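Local coordinates for protein membrane attack complex assembly inhibitor BGA71 (Borreliella bavariensis, PDB 6FMH) that probably helps the Lyme disease spirochaete evade complement, as an outer surface protein that inhibits assembly of the membrane attack complex, at residues A[85-95]-A[173-181]. Residues are numbered along the deposited sequence; the frame is centred on the assembly and turned at random.
Sequences TLYNKLQHRYT and VDALATYMK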
# COMPACT_ATOMS: atom_id res chain seq x y z
N THR A 85 3.89 -22.18 22.84
CA THR A 85 4.39 -22.51 24.17
C THR A 85 4.28 -21.29 25.10
O THR A 85 3.71 -21.38 26.18
CB THR A 85 5.85 -22.95 24.09
OG1 THR A 85 5.99 -23.93 23.04
CG2 THR A 85 6.37 -23.49 25.41
N LEU A 86 4.84 -20.16 24.67
CA LEU A 86 4.92 -18.95 25.50
C LEU A 86 3.52 -18.44 25.80
O LEU A 86 3.24 -18.05 26.94
CB LEU A 86 5.74 -17.84 24.82
CG LEU A 86 7.24 -18.08 24.68
CD1 LEU A 86 7.94 -17.01 23.85
CD2 LEU A 86 7.91 -18.17 26.04
N TYR A 87 2.66 -18.47 24.78
CA TYR A 87 1.28 -18.04 24.90
C TYR A 87 0.50 -18.91 25.88
O TYR A 87 -0.27 -18.41 26.70
CB TYR A 87 0.57 -18.12 23.54
CG TYR A 87 -0.81 -17.54 23.51
CD1 TYR A 87 -1.92 -18.29 23.93
CD2 TYR A 87 -1.03 -16.25 23.08
CE1 TYR A 87 -3.20 -17.76 23.93
CE2 TYR A 87 -2.31 -15.74 23.05
CZ TYR A 87 -3.39 -16.49 23.49
OH TYR A 87 -4.68 -15.97 23.49
N ASN A 88 0.69 -20.22 25.81
CA ASN A 88 -0.01 -21.11 26.71
C ASN A 88 0.46 -21.10 28.16
O ASN A 88 -0.19 -21.72 29.01
CB ASN A 88 0.01 -22.53 26.19
CG ASN A 88 -0.77 -22.67 24.95
OD1 ASN A 88 -1.76 -21.96 24.76
ND2 ASN A 88 -0.35 -23.56 24.07
N LYS A 89 1.56 -20.41 28.44
CA LYS A 89 1.94 -20.17 29.82
C LYS A 89 1.60 -18.75 30.19
O LYS A 89 2.32 -17.82 29.84
CB LYS A 89 3.42 -20.42 30.02
CG LYS A 89 3.71 -21.88 30.36
CD LYS A 89 3.53 -22.11 31.84
CE LYS A 89 3.94 -23.51 32.26
NZ LYS A 89 3.80 -23.66 33.73
N LEU A 90 0.53 -18.60 30.95
CA LEU A 90 0.04 -17.29 31.36
C LEU A 90 1.16 -16.35 31.79
O LEU A 90 1.25 -15.24 31.28
CB LEU A 90 -0.97 -17.46 32.48
CG LEU A 90 -2.29 -18.06 32.03
CD1 LEU A 90 -3.21 -18.25 33.21
CD2 LEU A 90 -3.00 -17.30 30.93
N GLN A 91 2.05 -16.82 32.66
CA GLN A 91 3.22 -16.00 33.09
C GLN A 91 3.93 -15.29 31.90
O GLN A 91 4.28 -14.12 32.02
CB GLN A 91 4.28 -16.78 33.88
CG GLN A 91 3.68 -17.76 34.88
CD GLN A 91 3.60 -19.17 34.34
OE1 GLN A 91 4.64 -19.80 34.16
NE2 GLN A 91 2.38 -19.69 34.10
N HIS A 92 4.10 -16.01 30.79
CA HIS A 92 4.89 -15.53 29.66
C HIS A 92 4.08 -15.18 28.42
O HIS A 92 4.65 -14.80 27.40
CB HIS A 92 5.94 -16.56 29.27
CG HIS A 92 6.87 -16.91 30.38
ND1 HIS A 92 7.13 -18.22 30.73
CD2 HIS A 92 7.58 -16.14 31.24
CE1 HIS A 92 7.96 -18.24 31.75
NE2 HIS A 92 8.27 -16.99 32.06
N ARG A 93 2.76 -15.29 28.50
CA ARG A 93 1.95 -14.95 27.34
C ARG A 93 2.43 -13.63 26.72
O ARG A 93 2.62 -13.54 25.51
CB ARG A 93 0.47 -14.88 27.69
CG ARG A 93 -0.39 -14.98 26.43
CD ARG A 93 -1.91 -14.91 26.65
NE ARG A 93 -2.35 -16.29 26.96
CZ ARG A 93 -3.56 -16.73 27.32
NH1 ARG A 93 -4.56 -15.91 27.50
NH2 ARG A 93 -3.75 -18.03 27.53
N TYR A 94 2.63 -12.62 27.55
CA TYR A 94 2.92 -11.27 27.09
C TYR A 94 4.14 -11.19 26.18
O TYR A 94 4.23 -10.36 25.30
CB TYR A 94 3.11 -10.33 28.29
CG TYR A 94 4.46 -10.43 28.95
CD1 TYR A 94 4.75 -11.45 29.85
CD2 TYR A 94 5.47 -9.53 28.63
CE1 TYR A 94 6.00 -11.54 30.45
CE2 TYR A 94 6.73 -9.61 29.22
CZ TYR A 94 6.99 -10.62 30.14
OH TYR A 94 8.25 -10.70 30.70
N THR A 95 5.11 -12.02 26.47
CA THR A 95 6.33 -12.08 25.72
C THR A 95 6.08 -12.52 24.27
O THR A 95 6.71 -11.99 23.34
CB THR A 95 7.27 -13.02 26.42
OG1 THR A 95 7.45 -12.55 27.77
CG2 THR A 95 8.60 -13.06 25.72
N VAL A 173 10.24 -23.63 29.36
CA VAL A 173 9.54 -22.41 28.97
C VAL A 173 10.12 -21.17 29.62
O VAL A 173 10.26 -20.17 28.95
CB VAL A 173 8.06 -22.29 29.31
CG1 VAL A 173 7.42 -21.46 28.20
CG2 VAL A 173 7.36 -23.61 29.44
N ASP A 174 10.44 -21.25 30.91
CA ASP A 174 11.07 -20.13 31.59
C ASP A 174 12.38 -19.73 30.94
O ASP A 174 12.64 -18.57 30.70
CB ASP A 174 11.31 -20.47 33.05
CG ASP A 174 10.01 -20.64 33.82
OD1 ASP A 174 8.98 -20.06 33.46
OD2 ASP A 174 9.99 -21.36 34.80
N ALA A 175 13.17 -20.73 30.56
CA ALA A 175 14.41 -20.49 29.85
C ALA A 175 14.06 -19.83 28.55
O ALA A 175 14.67 -18.84 28.17
CB ALA A 175 15.19 -21.78 29.63
N LEU A 176 13.06 -20.42 27.86
CA LEU A 176 12.62 -19.92 26.56
C LEU A 176 12.27 -18.44 26.65
O LEU A 176 12.78 -17.62 25.89
CB LEU A 176 11.42 -20.69 26.07
CG LEU A 176 10.86 -20.23 24.72
CD1 LEU A 176 11.90 -20.42 23.64
CD2 LEU A 176 9.60 -21.04 24.41
N ALA A 177 11.46 -18.10 27.66
CA ALA A 177 11.03 -16.74 27.90
C ALA A 177 12.22 -15.80 28.09
O ALA A 177 12.20 -14.68 27.57
CB ALA A 177 10.16 -16.67 29.12
N THR A 178 13.24 -16.25 28.79
CA THR A 178 14.36 -15.39 29.04
C THR A 178 15.11 -15.11 27.74
O THR A 178 15.49 -13.96 27.47
CB THR A 178 15.32 -15.99 30.07
OG1 THR A 178 14.58 -16.27 31.25
CG2 THR A 178 16.45 -15.10 30.40
N TYR A 179 15.27 -16.15 26.94
CA TYR A 179 15.96 -16.03 25.70
C TYR A 179 15.25 -15.02 24.77
O TYR A 179 15.91 -14.18 24.14
CB TYR A 179 16.04 -17.41 25.05
CG TYR A 179 16.74 -17.44 23.72
CD1 TYR A 179 16.11 -17.05 22.57
CD2 TYR A 179 18.02 -17.95 23.61
CE1 TYR A 179 16.76 -17.10 21.36
CE2 TYR A 179 18.68 -18.04 22.39
CZ TYR A 179 18.06 -17.60 21.27
OH TYR A 179 18.73 -17.62 20.08
N MET A 180 13.94 -15.17 24.60
CA MET A 180 13.20 -14.31 23.72
C MET A 180 13.29 -12.89 24.23
O MET A 180 13.47 -11.96 23.43
CB MET A 180 11.76 -14.75 23.64
CG MET A 180 11.54 -16.07 22.91
SD MET A 180 12.17 -16.26 21.26
CE MET A 180 11.21 -15.20 20.35
N LYS A 181 13.23 -12.71 25.56
CA LYS A 181 13.39 -11.38 26.14
C LYS A 181 14.76 -10.75 25.82
O LYS A 181 14.83 -9.57 25.47
CB LYS A 181 13.19 -11.46 27.66
CG LYS A 181 11.76 -11.26 28.09
CD LYS A 181 11.55 -11.33 29.59
CE LYS A 181 11.52 -12.76 30.08
NZ LYS A 181 11.09 -12.88 31.52
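Leu86 and His92, set either side of the turn at Lys89 that separates helix 73-88 from helix 90-123, both reach across to helix 173-183. The short axes of 90-95 and 173-181 run nearly parallel, 21° apart and 10.2 Å at closest approach; the backbones come nearest at His92 and Ala177, 6.5 Å between their CA atoms. Leu86 is a knob in the hole formed by Val173, Leu176, Ala177 and Met180. Its two branches divide the work: CD2 lies 3.7 Å from CD2 of Leu176, while CD1 meets CG of Met180 at 3.8 Å. The CG2 methyl of Thr85, anti to the backbone N, extends this apolar patch to CG1 of Val173 (3.6 Å), whereas OG1 is hydrogen-bonded within its own helix to the carbonyl oxygen of Glu81. Across the turn, the His92 ring lies over Ala177, whose CB sits 3.4 Å from the ring centroid and 12° off the ring normal, a CH-pi contact. The Asp174 carboxylate lies near the ring edge, the planes steeply inclined (79°), but the imidazole's rotation is uncertain and any hydrogen bond is left open. Farther along, Thr95 CG2 approaches CB of Met180 (4.1 Å), and the Tyr94 side chain crosses that of Lys181 at about a right angle, its OH 3.5 Å from CD of Lys181. Mainly apolar and CH-pi packing thus joins the helix break to the C-terminal helix of this all-helical fold, with charged side chains at its margin.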